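Local coordinates for maternal effect protein oskar (Drosophila melanogaster, PDB 5A4A) that probably binds RNA through its SGNH hydrolase-like OSK domain and acts as a maternal inducer of the fly germline, at residues L122-N127 and C160-R165. Numbering follows the deposited sequence.
Sequences LAPLGN and CLINER
Leu161 and Ile162 pack on the ring of Pro124, and Leu161, which also reaches the Ala123 methyl, supplies most of the opposing surface. The ring lies across the leucine at roughly a right angle, and its CG and CD do the touching: Pro124 CG and CD each stand 3.8 Å from Leu161 CB. One branch of the leucine carries on past the ring, its CD1 reaching Ala123 CB at 3.5 Å. With CG of Leu161 anti to its own carbonyl carbon (chi1 -66°) and chi2 extended at 174°, this CD1 also comes within 4.2 Å of Pro124 CD, so that the side chain spans both residues. Ile162 adds a looser touch, its CG2 methyl lying 4.1 Å from Pro124 CG. An alanine in place of Pro124 would probably open a gap beside Leu161 CB and deprive the Ile162 methyl of its neighbour on this loop.

Polar bonds secure the two segments separately. The backbone of Leu161 pairs with Arg169, Cys160 O accepts a bond from Arg197 NE, and Leu122 N is held by Asn142 OD1. Within 160-165, Arg165 N makes a weak bond to Asn163 OD1 (3.0 Å, 136°).

The contact thus joins loops that follow the neighbouring parallel strands 116-120 and 154-155, where Trp190 packs on Ala123 and Val198 of helix 192-204 on Leu161, a packing of successive strand-to-helix connections at one edge of the alpha/beta SGNH hydrolase fold.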
loop_
_atom_site.group_PDB
_atom_site.type_symbol
_atom_site.label_atom_id
_atom_site.label_comp_id
_atom_site.label_asym_id
_atom_site.label_seq_id
_atom_site.Cartn_x
_atom_site.Cartn_y
_atom_site.Cartn_z
ATOM N N LEU A 122 -3.257 4.331 -6.354
ATOM C CA LEU A 122 -1.821 4.088 -6.539
ATOM C C LEU A 122 -1.104 5.308 -7.095
ATOM O O LEU A 122 -1.541 5.899 -8.075
ATOM C CB LEU A 122 -1.581 2.908 -7.471
ATOM C CG LEU A 122 -2.236 1.589 -7.067
ATOM C CD1 LEU A 122 -1.726 0.456 -7.957
ATOM C CD2 LEU A 122 -1.938 1.304 -5.595
ATOM N N ALA A 123 0.007 5.669 -6.466
ATOM C CA ALA A 123 0.915 6.661 -7.032
ATOM C C ALA A 123 1.485 6.144 -8.351
ATOM O O ALA A 123 1.594 4.934 -8.557
ATOM C CB ALA A 123 2.055 6.965 -6.041
ATOM N N PRO A 124 1.846 7.060 -9.259
ATOM C CA PRO A 124 2.537 6.632 -10.477
ATOM C C PRO A 124 3.834 5.913 -10.095
ATOM O O PRO A 124 4.451 6.269 -9.091
ATOM C CB PRO A 124 2.857 7.956 -11.182
ATOM C CG PRO A 124 2.815 8.995 -10.083
ATOM C CD PRO A 124 1.742 8.527 -9.157
ATOM N N LEU A 125 4.215 4.903 -10.864
ATOM C CA LEU A 125 5.502 4.236 -10.677
ATOM C C LEU A 125 6.519 4.984 -11.527
ATOM O O LEU A 125 6.553 4.839 -12.757
ATOM C CB LEU A 125 5.398 2.764 -11.087
ATOM C CG LEU A 125 4.400 1.958 -10.249
ATOM C CD1 LEU A 125 4.182 0.565 -10.829
ATOM C CD2 LEU A 125 4.867 1.864 -8.798
ATOM N N GLY A 126 7.323 5.815 -10.870
ATOM C CA GLY A 126 8.154 6.784 -11.565
ATOM C C GLY A 126 9.168 6.220 -12.545
ATOM O O GLY A 126 9.434 6.834 -13.582
ATOM N N ASN A 127 9.729 5.056 -12.237
ATOM C CA ASN A 127 10.710 4.454 -13.145
ATOM C C ASN A 127 10.085 3.686 -14.312
ATOM O O ASN A 127 10.794 3.212 -15.198
ATOM C CB ASN A 127 11.714 3.571 -12.389
ATOM C CG ASN A 127 11.042 2.536 -11.495
ATOM O OD1 ASN A 127 9.940 2.747 -10.995
ATOM N ND2 ASN A 127 11.722 1.416 -11.281
ATOM N N CYS A 160 -1.352 14.149 -6.957
ATOM C CA CYS A 160 -0.343 15.042 -6.396
ATOM C C CYS A 160 1.062 14.765 -6.934
ATOM O O CYS A 160 1.965 15.569 -6.740
ATOM C CB CYS A 160 -0.356 15.017 -4.861
ATOM S SG CYS A 160 0.482 13.613 -4.059
ATOM N N LEU A 161 1.235 13.639 -7.622
ATOM C CA LEU A 161 2.550 13.253 -8.130
ATOM C C LEU A 161 2.645 13.351 -9.658
ATOM O O LEU A 161 3.630 12.923 -10.256
ATOM C CB LEU A 161 2.917 11.844 -7.642
ATOM C CG LEU A 161 3.123 11.695 -6.127
ATOM C CD1 LEU A 161 3.332 10.248 -5.730
ATOM C CD2 LEU A 161 4.304 12.524 -5.637
ATOM N N ILE A 162 1.617 13.910 -10.286
ATOM C CA ILE A 162 1.658 14.181 -11.719
ATOM C C ILE A 162 1.440 15.666 -11.980
ATOM O O ILE A 162 0.832 16.369 -11.167
ATOM C CB ILE A 162 0.620 13.350 -12.501
ATOM C CG1 ILE A 162 -0.783 13.600 -11.948
ATOM C CG2 ILE A 162 0.983 11.860 -12.457
ATOM C CD1 ILE A 162 -1.886 12.941 -12.747
ATOM N N ASN A 163 1.950 16.147 -13.110
ATOM C CA ASN A 163 1.841 17.560 -13.436
ATOM C C ASN A 163 0.599 17.876 -14.256
ATOM O O ASN A 163 -0.211 16.997 -14.537
ATOM C CB ASN A 163 3.090 18.048 -14.174
ATOM C CG ASN A 163 3.151 17.565 -15.616
ATOM O OD1 ASN A 163 2.497 16.592 -15.996
ATOM N ND2 ASN A 163 3.956 18.241 -16.425
ATOM N N GLU A 164 0.489 19.138 -14.652
ATOM C CA GLU A 164 -0.605 19.640 -15.477
ATOM C C GLU A 164 -0.872 18.797 -16.736
ATOM O O GLU A 164 -1.996 18.772 -17.238
ATOM C CB GLU A 164 -0.322 21.108 -15.821
ATOM N N ARG A 165 0.142 18.086 -17.228
ATOM C CA ARG A 165 -0.035 17.266 -18.429
ATOM C C ARG A 165 -0.142 15.760 -18.143
ATOM O O ARG A 165 -0.117 14.936 -19.059
ATOM C CB ARG A 165 1.057 17.563 -19.464
ATOM C CG ARG A 165 0.727 17.106 -20.887
ATOM C CD ARG A 165 -0.732 17.383 -21.248
ATOM N NE ARG A 165 -1.098 16.834 -22.554
ATOM C CZ ARG A 165 -2.033 15.906 -22.749
ATOM N NH1 ARG A 165 -2.717 15.418 -21.722
ATOM N NH2 ARG A 165 -2.290 15.471 -23.976
#